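Local coordinates for protein adenylyltransferase (Bartonella henselae str. Houston-1, PDB 5NH2) that transfers AMP from ATP to tyrosine or threonine residues of host target proteins through its Fic domain, an activity involved in virulence, at residues 55-60 with 113-118; 145-150 with 159-164; 49-54 with 165-170. One frame throughout, in Å; residues are numbered along the deposited sequence.

Contact 1 of 3, residues 55-60 with 113-118; sequences FDTAYL and EGLQRL
Leu115 on helix 109-124 lies against Thr57, the first residue of helix 57-68. The Leu115 side chain can be followed outward from the backbone. Its CB sits 3.4 Å from Thr57 OG1. One bond further out, Leu115 CG is 4.0 Å from Thr57 OG1. At the tip, Leu115 CD2 comes back to 3.6 Å from Thr57 OG1. The hydroxyl oxygen is thus touched along most of the leucine, and the two side chains cross at about a right angle. The rotation of Thr57 explains this. OG1 lies beside the backbone N and anti to the carbonyl carbon (chi1 -69°), which brings it to the surface of helix 109-124.

No hydrogen bond joins the two segments. Thr57 OG1 instead bonds to the carboxylate of Asp119, one turn further along the same helix from Leu115. The hydroxyl has its polar partner there, and the leucine packs against it without pairing. Leu118 adds a lighter contact, with its CD2 at 4.1 Å from Thr57 OG1 and near the backbone carbon of Asp56.

Asp56 is the N-cap of helix 57-68. Its OD1 accepts from Tyr59 N at 2.8 Å, with an N-H...O angle of 154°. This capping bond ties the start of the helix down beside the place where Thr57 meets its neighbour.

The contact therefore joins the first turn of helix 57-68 to the middle of helix 109-124. Both helices also pack on helix 133-150: Leu60 touches Leu147, Leu115 touches Leu150, and Leu118 touches Leu143. Tyr59 and Leu60 also touch Phe164 and Thr160 of helix 157-171.

Contact 2 of 3, residues 145-150 with 159-164; sequences NSLNQL and RTQRLF
Gln161 reaches from helix 157-171 toward helix 133-150 and meets both Leu147 and Asn148. Its CG is anti to the backbone N (chi1 167°) and the chain stays extended beyond it, which carries the amide across to the other helix. Leu147 comes the other way, and the two side chains slide past each other in opposite directions. Leu147 CD2 rests 3.6 Å from Gln161 CG, while Gln161 NE2 ends 3.9 Å from Leu147 CB.

Asn148 crosses the glutamine at about a right angle, and the two amide planes stand 50° apart. As modelled, Gln161 NE2 donates to Asn148 OD1 at 3.2 Å, in a bent bond. The acceptor lies in the amide plane of Gln161, but the donor sits above the carbonyl plane of Asn148, 35° out of it. Gln161 OE1 lies closer still, 3.0 Å from Asn148 OD1. Two acceptors would not normally sit so close, so one amide may be flipped and the bond is doubtful in detail.

The motif HPFx(D/E)GNGRxxR begins in the loop between the two helices and runs into the first turns of helix 157-171. Its residues Glu155 to Arg159 bind ATP. Arg162, which probably also binds ATP, forms a salt bridge with Glu35 of the other chain, the antitoxin homologue BiaA. This is consistent with the inhibitory glutamate of Fic antitoxins, and the helix-loop-helix is the core of the Fic fold.

Contact 3 of 3, residues 49-54 with 165-170; sequences ESLPEY and FENLAK
The loop leading into helix 57-68 runs past the later turns of helix 157-171, the helix that carries the end of the Fic motif, and Leu51 of the loop packs there on Asn167 and Lys170. CD2 of Leu51 does most of the touching. It stands above the plane of the Asn167 amide, almost straight over CG, at 3.6 Å from Asn167 CG. The amide atoms surround this point: Leu51 CD2 is 3.8 Å from Asn167 OD1 and 4.0 Å from Asn167 ND2. The same methyl also meets the root of the side chain, at 3.7 Å from Asn167 CB. The leucine and asparagine side chains meet at a slant.

The other methyl turns to the next residue on this face of the helix. Leu51 CD1 lies 4.4 Å from Lys170 CB, so the lysine takes part with the base of its aliphatic chain. The branch of Leu51 thus straddles one turn of the helix. Its CG sits beside the backbone N and anti to the carbonyl carbon (chi1 -76°), which sends both methyls across.

No hydrogen bond links the two segments. The amide of Asn167 is buried, and its ND2 bonds to the hydroxyl of Tyr59 on helix 57-68. That bond holds the flat group on which Leu51 rests. Close by, Pro52 packs on the ring of Tyr59, and Glu49 OE1 bonds to His62 NE2, so the loop is also tied to the helix that follows it.

This is structural packing, partly buried, between a loop and a helix. The arrangement is an extended lead-in loop laid over the helix that carries the second half of the Fic motif.

In the fold
The three contacts belong to one helical bundle of the Fic domain. The centres of contacts 1 and 2 are 11 Å apart, and contact 3 lies 14 Å from each. Along the chain, 49-54 comes first and runs straight into 55-60. Contact 1 closes at 113-118 before contact 2 opens at 145-150. Segments 159-164 and 165-170 then follow in one helix, so contact 3 encloses the other two. Helix 157-171 serves contacts 2 and 3, and Phe55 of contact 1 packs on Leu168 of contact 3. Together they join helices 57-68, 109-124, 133-150 and 157-171 and the loop 49-54 into one bundle, with the ATP-binding motif at the start of helix 157-171.

Contact 1 of 3, residues 55-60 with 113-118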
loop_
_atom_site.group_PDB
_atom_site.type_symbol
_atom_site.label_atom_id
_atom_site.label_comp_id
_atom_site.label_asym_id
_atom_site.label_seq_id
_atom_site.Cartn_x
_atom_site.Cartn_y
_atom_site.Cartn_z
ATOM N N PHE A 55 0.641 -5.060 -18.699
ATOM C CA PHE A 55 0.221 -4.161 -17.635
ATOM C C PHE A 55 -0.425 -2.948 -18.278
ATOM O O PHE A 55 0.236 -2.214 -19.012
ATOM C CB PHE A 55 1.399 -3.757 -16.747
ATOM C CG PHE A 55 1.884 -4.867 -15.818
ATOM C CD1 PHE A 55 1.281 -5.078 -14.578
ATOM C CD2 PHE A 55 2.943 -5.684 -16.181
ATOM C CE1 PHE A 55 1.733 -6.107 -13.696
ATOM C CE2 PHE A 55 3.410 -6.703 -15.328
ATOM C CZ PHE A 55 2.794 -6.921 -14.070
ATOM N N ASP A 56 -1.704 -2.737 -17.983
ATOM C CA ASP A 56 -2.538 -1.736 -18.613
ATOM C C ASP A 56 -3.769 -1.490 -17.729
ATOM O O ASP A 56 -3.884 -2.043 -16.625
ATOM C CB ASP A 56 -2.934 -2.180 -20.029
ATOM C CG ASP A 56 -3.660 -3.566 -20.062
ATOM O OD1 ASP A 56 -4.116 -4.080 -18.997
ATOM O OD2 ASP A 56 -3.810 -4.125 -21.181
ATOM N N THR A 57 -4.715 -0.685 -18.241
ATOM C CA THR A 57 -5.942 -0.367 -17.496
ATOM C C THR A 57 -6.850 -1.596 -17.324
ATOM O O THR A 57 -7.506 -1.735 -16.277
ATOM C CB THR A 57 -6.691 0.762 -18.205
ATOM O OG1 THR A 57 -5.933 2.006 -18.093
ATOM C CG2 THR A 57 -8.129 0.907 -17.665
ATOM N N ALA A 58 -6.867 -2.510 -18.321
ATOM C CA ALA A 58 -7.544 -3.798 -18.170
ATOM C C ALA A 58 -7.042 -4.534 -16.940
ATOM O O ALA A 58 -7.838 -5.039 -16.147
ATOM C CB ALA A 58 -7.338 -4.683 -19.401
ATOM N N TYR A 59 -5.718 -4.619 -16.773
ATOM C CA TYR A 59 -5.195 -5.362 -15.635
ATOM C C TYR A 59 -5.547 -4.669 -14.331
ATOM O O TYR A 59 -6.023 -5.318 -13.395
ATOM C CB TYR A 59 -3.686 -5.540 -15.760
ATOM C CG TYR A 59 -3.064 -6.374 -14.639
ATOM C CD1 TYR A 59 -3.430 -7.711 -14.454
ATOM C CD2 TYR A 59 -2.097 -5.832 -13.777
ATOM C CE1 TYR A 59 -2.847 -8.498 -13.417
ATOM C CE2 TYR A 59 -1.528 -6.596 -12.776
ATOM C CZ TYR A 59 -1.903 -7.940 -12.590
ATOM O OH TYR A 59 -1.315 -8.709 -11.583
ATOM N N LEU A 60 -5.372 -3.345 -14.271
ATOM C CA LEU A 60 -5.826 -2.570 -13.107
ATOM C C LEU A 60 -7.275 -2.897 -12.730
ATOM O O LEU A 60 -7.593 -3.123 -11.540
ATOM C CB LEU A 60 -5.675 -1.073 -13.383
ATOM C CG LEU A 60 -5.949 -0.167 -12.213
ATOM C CD1 LEU A 60 -4.783 -0.227 -11.250
ATOM C CD2 LEU A 60 -6.285 1.297 -12.661
ATOM N N GLU A 113 -8.639 10.070 -20.599
ATOM C CA GLU A 113 -7.384 10.461 -21.221
ATOM C C GLU A 113 -6.194 9.952 -20.411
ATOM O O GLU A 113 -5.285 9.302 -20.960
ATOM C CB GLU A 113 -7.318 11.982 -21.339
ATOM C CG GLU A 113 -8.402 12.629 -22.190
ATOM C CD GLU A 113 -8.459 14.147 -21.976
ATOM O OE1 GLU A 113 -9.570 14.721 -21.935
ATOM O OE2 GLU A 113 -7.381 14.767 -21.826
ATOM N N GLY A 114 -6.223 10.195 -19.083
ATOM C CA GLY A 114 -5.126 9.760 -18.240
ATOM C C GLY A 114 -4.887 8.263 -18.346
ATOM O O GLY A 114 -3.737 7.816 -18.482
ATOM N N LEU A 115 -5.973 7.463 -18.346
ATOM C CA LEU A 115 -5.741 6.012 -18.370
ATOM C C LEU A 115 -5.184 5.581 -19.718
ATOM O O LEU A 115 -4.282 4.731 -19.775
ATOM C CB LEU A 115 -7.006 5.238 -18.045
ATOM C CG LEU A 115 -7.447 5.404 -16.602
ATOM C CD1 LEU A 115 -8.883 4.898 -16.406
ATOM C CD2 LEU A 115 -6.416 4.687 -15.684
ATOM N N GLN A 116 -5.659 6.216 -20.806
ATOM C CA GLN A 116 -5.100 5.912 -22.120
ATOM C C GLN A 116 -3.606 6.202 -22.126
ATOM O O GLN A 116 -2.805 5.368 -22.580
ATOM C CB GLN A 116 -5.851 6.697 -23.204
ATOM C CG GLN A 116 -7.283 6.313 -23.141
ATOM C CD GLN A 116 -8.159 7.038 -24.117
ATOM O OE1 GLN A 116 -7.759 8.017 -24.751
ATOM N NE2 GLN A 116 -9.381 6.572 -24.234
ATOM N N ARG A 117 -3.203 7.314 -21.489
ATOM C CA ARG A 117 -1.779 7.640 -21.420
ATOM C C ARG A 117 -1.001 6.563 -20.676
ATOM O O ARG A 117 0.050 6.096 -21.153
ATOM C CB ARG A 117 -1.575 8.983 -20.755
ATOM C CG ARG A 117 -0.676 9.849 -21.593
ATOM C CD ARG A 117 -0.908 11.325 -21.294
ATOM N NE ARG A 117 -2.185 11.803 -21.782
ATOM C CZ ARG A 117 -3.171 12.223 -20.995
ATOM N NH1 ARG A 117 -3.021 12.216 -19.669
ATOM N NH2 ARG A 117 -4.309 12.656 -21.536
ATOM N N LEU A 118 -1.543 6.105 -19.536
ATOM C CA LEU A 118 -0.848 5.062 -18.805
ATOM C C LEU A 118 -0.730 3.807 -19.661
ATOM O O LEU A 118 0.374 3.245 -19.797
ATOM C CB LEU A 118 -1.541 4.795 -17.483
ATOM C CG LEU A 118 -1.029 3.523 -16.804
ATOM C CD1 LEU A 118 -0.372 3.854 -15.493
ATOM C CD2 LEU A 118 -2.136 2.464 -16.610
#

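Contact 2 of 3, residues 145-150 with 159-164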
loop_
_atom_site.group_PDB
_atom_site.type_symbol
_atom_site.label_atom_id
_atom_site.label_comp_id
_atom_site.label_asym_id
_atom_site.label_seq_id
_atom_site.Cartn_x
_atom_site.Cartn_y
_atom_site.Cartn_z
ATOM N N ASN A 145 2.440 8.633 -9.539
ATOM C CA ASN A 145 1.876 9.951 -9.259
ATOM C C ASN A 145 0.654 10.194 -10.130
ATOM O O ASN A 145 -0.393 10.663 -9.642
ATOM C CB ASN A 145 2.910 11.061 -9.504
ATOM C CG ASN A 145 4.095 11.005 -8.548
ATOM O OD1 ASN A 145 4.043 10.315 -7.519
ATOM N ND2 ASN A 145 5.188 11.724 -8.894
ATOM N N SER A 146 0.756 9.847 -11.416
ATOM C CA SER A 146 -0.390 10.049 -12.306
ATOM C C SER A 146 -1.612 9.217 -11.871
ATOM O O SER A 146 -2.741 9.734 -11.792
ATOM C CB SER A 146 -0.006 9.721 -13.747
ATOM O OG SER A 146 -1.185 9.516 -14.491
ATOM N N LEU A 147 -1.414 7.921 -11.594
ATOM C CA LEU A 147 -2.538 7.116 -11.097
ATOM C C LEU A 147 -3.077 7.648 -9.775
ATOM O O LEU A 147 -4.269 7.488 -9.489
ATOM C CB LEU A 147 -2.127 5.653 -10.908
ATOM C CG LEU A 147 -3.242 4.630 -10.733
ATOM C CD1 LEU A 147 -4.171 4.700 -11.948
ATOM C CD2 LEU A 147 -2.652 3.234 -10.595
ATOM N N ASN A 148 -2.213 8.256 -8.945
ATOM C CA ASN A 148 -2.699 8.862 -7.704
ATOM C C ASN A 148 -3.715 9.946 -7.999
ATOM O O ASN A 148 -4.747 10.038 -7.323
ATOM C CB ASN A 148 -1.556 9.474 -6.894
ATOM C CG ASN A 148 -1.426 8.864 -5.546
ATOM O OD1 ASN A 148 -1.699 7.679 -5.371
ATOM N ND2 ASN A 148 -1.001 9.657 -4.570
ATOM N N GLN A 149 -3.404 10.805 -8.987
ATOM C CA GLN A 149 -4.287 11.908 -9.337
ATOM C C GLN A 149 -5.553 11.413 -10.030
ATOM O O GLN A 149 -6.633 11.996 -9.844
ATOM C CB GLN A 149 -3.534 12.915 -10.216
ATOM C CG GLN A 149 -4.267 14.244 -10.414
ATOM C CD GLN A 149 -5.051 14.284 -11.734
ATOM O OE1 GLN A 149 -4.872 13.411 -12.596
ATOM N NE2 GLN A 149 -5.918 15.302 -11.898
ATOM N N LEU A 150 -5.450 10.331 -10.803
ATOM C CA LEU A 150 -6.585 9.900 -11.600
ATOM C C LEU A 150 -7.646 9.258 -10.708
ATOM O O LEU A 150 -8.824 9.642 -10.765
ATOM C CB LEU A 150 -6.107 8.969 -12.717
ATOM C CG LEU A 150 -5.189 9.419 -13.891
ATOM C CD1 LEU A 150 -4.819 8.169 -14.756
ATOM C CD2 LEU A 150 -5.741 10.588 -14.801
ATOM N N ARG A 159 -5.642 0.492 -2.618
ATOM C CA ARG A 159 -5.323 -0.935 -2.503
ATOM C C ARG A 159 -5.050 -1.553 -3.869
ATOM O O ARG A 159 -4.077 -2.317 -4.036
ATOM C CB ARG A 159 -6.453 -1.664 -1.779
ATOM C CG ARG A 159 -6.376 -1.473 -0.275
ATOM C CD ARG A 159 -7.595 -2.052 0.471
ATOM N NE ARG A 159 -8.697 -1.113 0.482
ATOM C CZ ARG A 159 -9.921 -1.375 0.920
ATOM N NH1 ARG A 159 -10.264 -2.590 1.396
ATOM N NH2 ARG A 159 -10.808 -0.403 0.871
ATOM N N THR A 160 -5.851 -1.157 -4.877
ATOM C CA THR A 160 -5.665 -1.631 -6.247
ATOM C C THR A 160 -4.356 -1.120 -6.861
ATOM O O THR A 160 -3.591 -1.884 -7.483
ATOM C CB THR A 160 -6.849 -1.175 -7.074
ATOM O OG1 THR A 160 -8.037 -1.723 -6.496
ATOM C CG2 THR A 160 -6.683 -1.614 -8.495
ATOM N N GLN A 161 -4.095 0.177 -6.702
ATOM C CA GLN A 161 -2.860 0.772 -7.215
ATOM C C GLN A 161 -1.616 0.129 -6.590
ATOM O O GLN A 161 -0.633 -0.183 -7.294
ATOM C CB GLN A 161 -2.878 2.279 -6.944
ATOM C CG GLN A 161 -1.557 2.952 -7.134
ATOM C CD GLN A 161 -1.568 4.390 -6.633
ATOM O OE1 GLN A 161 -2.257 4.725 -5.654
ATOM N NE2 GLN A 161 -0.793 5.242 -7.288
ATOM N N ARG A 162 -1.623 -0.060 -5.259
ATOM C CA ARG A 162 -0.441 -0.648 -4.619
ATOM C C ARG A 162 -0.171 -2.042 -5.180
ATOM O O ARG A 162 0.953 -2.338 -5.628
ATOM C CB ARG A 162 -0.600 -0.687 -3.088
ATOM C CG ARG A 162 -0.360 0.689 -2.437
ATOM C CD ARG A 162 -0.433 0.667 -0.885
ATOM N NE ARG A 162 -1.763 0.428 -0.251
ATOM C CZ ARG A 162 -2.640 1.396 -0.029
ATOM N NH1 ARG A 162 -2.327 2.593 -0.457
ATOM N NH2 ARG A 162 -3.787 1.185 0.581
ATOM N N LEU A 163 -1.222 -2.889 -5.243
ATOM C CA LEU A 163 -1.022 -4.223 -5.803
ATOM C C LEU A 163 -0.535 -4.157 -7.259
ATOM O O LEU A 163 0.297 -4.974 -7.685
ATOM C CB LEU A 163 -2.308 -5.041 -5.697
ATOM C CG LEU A 163 -2.116 -6.448 -5.111
ATOM C CD1 LEU A 163 -3.460 -7.145 -4.965
ATOM C CD2 LEU A 163 -1.117 -7.316 -5.914
ATOM N N PHE A 164 -1.045 -3.197 -8.032
ATOM C CA PHE A 164 -0.598 -3.055 -9.420
ATOM C C PHE A 164 0.894 -2.761 -9.463
ATOM O O PHE A 164 1.635 -3.361 -10.259
ATOM C CB PHE A 164 -1.421 -1.958 -10.120
ATOM C CG PHE A 164 -1.083 -1.706 -11.606
ATOM C CD1 PHE A 164 -0.044 -0.848 -11.971
ATOM C CD2 PHE A 164 -1.873 -2.243 -12.622
ATOM C CE1 PHE A 164 0.238 -0.577 -13.336
ATOM C CE2 PHE A 164 -1.599 -1.953 -13.973
ATOM C CZ PHE A 164 -0.553 -1.120 -14.327
#

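Contact 3 of 3, residues 49-54 with 165-170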
loop_
_atom_site.group_PDB
_atom_site.type_symbol
_atom_site.label_atom_id
_atom_site.label_comp_id
_atom_site.label_asym_id
_atom_site.label_seq_id
_atom_site.Cartn_x
_atom_site.Cartn_y
_atom_site.Cartn_z
ATOM N N GLU A 49 -2.380 -15.979 -8.835
ATOM C CA GLU A 49 -2.581 -15.867 -10.282
ATOM C C GLU A 49 -1.260 -15.597 -10.998
ATOM O O GLU A 49 -0.332 -15.006 -10.437
ATOM C CB GLU A 49 -3.556 -14.726 -10.640
ATOM C CG GLU A 49 -4.946 -14.827 -10.043
ATOM C CD GLU A 49 -5.948 -13.820 -10.654
ATOM O OE1 GLU A 49 -5.517 -12.873 -11.369
ATOM O OE2 GLU A 49 -7.168 -13.979 -10.393
ATOM N N SER A 50 -1.204 -15.985 -12.266
ATOM C CA SER A 50 -0.067 -15.628 -13.092
ATOM C C SER A 50 -0.022 -14.126 -13.364
ATOM O O SER A 50 -1.049 -13.455 -13.483
ATOM C CB SER A 50 -0.119 -16.366 -14.410
ATOM O OG SER A 50 1.155 -16.269 -15.026
ATOM N N LEU A 51 1.193 -13.608 -13.471
ATOM C CA LEU A 51 1.401 -12.206 -13.766
ATOM C C LEU A 51 1.046 -11.924 -15.225
ATOM O O LEU A 51 1.320 -12.748 -16.092
ATOM C CB LEU A 51 2.859 -11.845 -13.488
ATOM C CG LEU A 51 3.268 -11.685 -12.027
ATOM C CD1 LEU A 51 4.722 -11.302 -11.986
ATOM C CD2 LEU A 51 2.414 -10.618 -11.339
ATOM N N PRO A 52 0.446 -10.770 -15.535
ATOM C CA PRO A 52 -0.067 -10.548 -16.890
ATOM C C PRO A 52 1.070 -10.274 -17.854
ATOM O O PRO A 52 2.174 -9.876 -17.457
ATOM C CB PRO A 52 -0.966 -9.308 -16.726
ATOM C CG PRO A 52 -0.207 -8.505 -15.758
ATOM C CD PRO A 52 0.291 -9.560 -14.721
ATOM N N GLU A 53 0.794 -10.499 -19.147
ATOM C CA GLU A 53 1.762 -10.061 -20.149
ATOM C C GLU A 53 1.624 -8.569 -20.462
ATOM O O GLU A 53 2.629 -7.927 -20.769
ATOM C CB GLU A 53 1.697 -10.925 -21.429
ATOM C CG GLU A 53 0.356 -11.162 -22.117
ATOM C CD GLU A 53 0.451 -12.305 -23.163
ATOM O OE1 GLU A 53 0.305 -13.497 -22.779
ATOM O OE2 GLU A 53 0.697 -12.014 -24.367
ATOM N N TYR A 54 0.428 -7.985 -20.345
ATOM C CA TYR A 54 0.247 -6.551 -20.573
ATOM C C TYR A 54 -0.221 -5.896 -19.284
ATOM O O TYR A 54 -1.350 -6.129 -18.845
ATOM C CB TYR A 54 -0.747 -6.280 -21.706
ATOM C CG TYR A 54 -0.362 -7.002 -22.962
ATOM C CD1 TYR A 54 -1.296 -7.712 -23.695
ATOM C CD2 TYR A 54 0.956 -6.994 -23.403
ATOM C CE1 TYR A 54 -0.924 -8.396 -24.840
ATOM C CE2 TYR A 54 1.342 -7.678 -24.543
ATOM C CZ TYR A 54 0.402 -8.375 -25.258
ATOM O OH TYR A 54 0.795 -9.044 -26.395
ATOM N N PHE A 165 1.374 -1.902 -8.567
ATOM C CA PHE A 165 2.784 -1.535 -8.681
ATOM C C PHE A 165 3.708 -2.574 -8.060
ATOM O O PHE A 165 4.849 -2.706 -8.519
ATOM C CB PHE A 165 2.996 -0.107 -8.139
ATOM C CG PHE A 165 2.696 0.948 -9.179
ATOM C CD1 PHE A 165 1.409 1.420 -9.358
ATOM C CD2 PHE A 165 3.703 1.410 -10.022
ATOM C CE1 PHE A 165 1.102 2.376 -10.365
ATOM C CE2 PHE A 165 3.443 2.369 -11.021
ATOM C CZ PHE A 165 2.121 2.858 -11.200
ATOM N N GLU A 166 3.212 -3.373 -7.099
ATOM C CA GLU A 166 3.989 -4.502 -6.573
ATOM C C GLU A 166 4.193 -5.556 -7.649
ATOM O O GLU A 166 5.309 -6.061 -7.847
ATOM C CB GLU A 166 3.297 -5.135 -5.349
ATOM C CG GLU A 166 3.236 -4.287 -4.068
ATOM C CD GLU A 166 2.188 -4.793 -3.046
ATOM O OE1 GLU A 166 1.604 -5.885 -3.231
ATOM O OE2 GLU A 166 1.937 -4.097 -2.042
ATOM N N ASN A 167 3.119 -5.897 -8.351
ATOM C CA ASN A 167 3.193 -6.900 -9.401
ATOM C C ASN A 167 3.969 -6.387 -10.613
ATOM O O ASN A 167 4.762 -7.128 -11.216
ATOM C CB ASN A 167 1.773 -7.306 -9.775
ATOM C CG ASN A 167 1.204 -8.316 -8.818
ATOM O OD1 ASN A 167 1.914 -8.830 -7.968
ATOM N ND2 ASN A 167 -0.075 -8.639 -8.980
ATOM N N LEU A 168 3.771 -5.123 -10.978
ATOM C CA LEU A 168 4.585 -4.508 -12.024
ATOM C C LEU A 168 6.077 -4.596 -11.695
ATOM O O LEU A 168 6.891 -4.983 -12.549
ATOM C CB LEU A 168 4.178 -3.049 -12.221
ATOM C CG LEU A 168 5.001 -2.283 -13.272
ATOM C CD1 LEU A 168 4.687 -2.761 -14.714
ATOM C CD2 LEU A 168 4.765 -0.787 -13.132
ATOM N N ALA A 169 6.464 -4.223 -10.470
ATOM C CA ALA A 169 7.885 -4.357 -10.116
ATOM C C ALA A 169 8.341 -5.805 -10.165
ATOM O O ALA A 169 9.470 -6.100 -10.580
ATOM C CB ALA A 169 8.152 -3.799 -8.718
ATOM N N LYS A 170 7.501 -6.729 -9.679
ATOM C CA LYS A 170 7.909 -8.127 -9.670
ATOM C C LYS A 170 8.154 -8.621 -11.083
ATOM O O LYS A 170 9.111 -9.364 -11.328
ATOM C CB LYS A 170 6.859 -8.994 -8.974
ATOM C CG LYS A 170 7.371 -10.321 -8.471
ATOM C CD LYS A 170 6.266 -11.048 -7.677
ATOM C CE LYS A 170 5.508 -10.109 -6.699
ATOM N NZ LYS A 170 4.332 -10.734 -5.991
#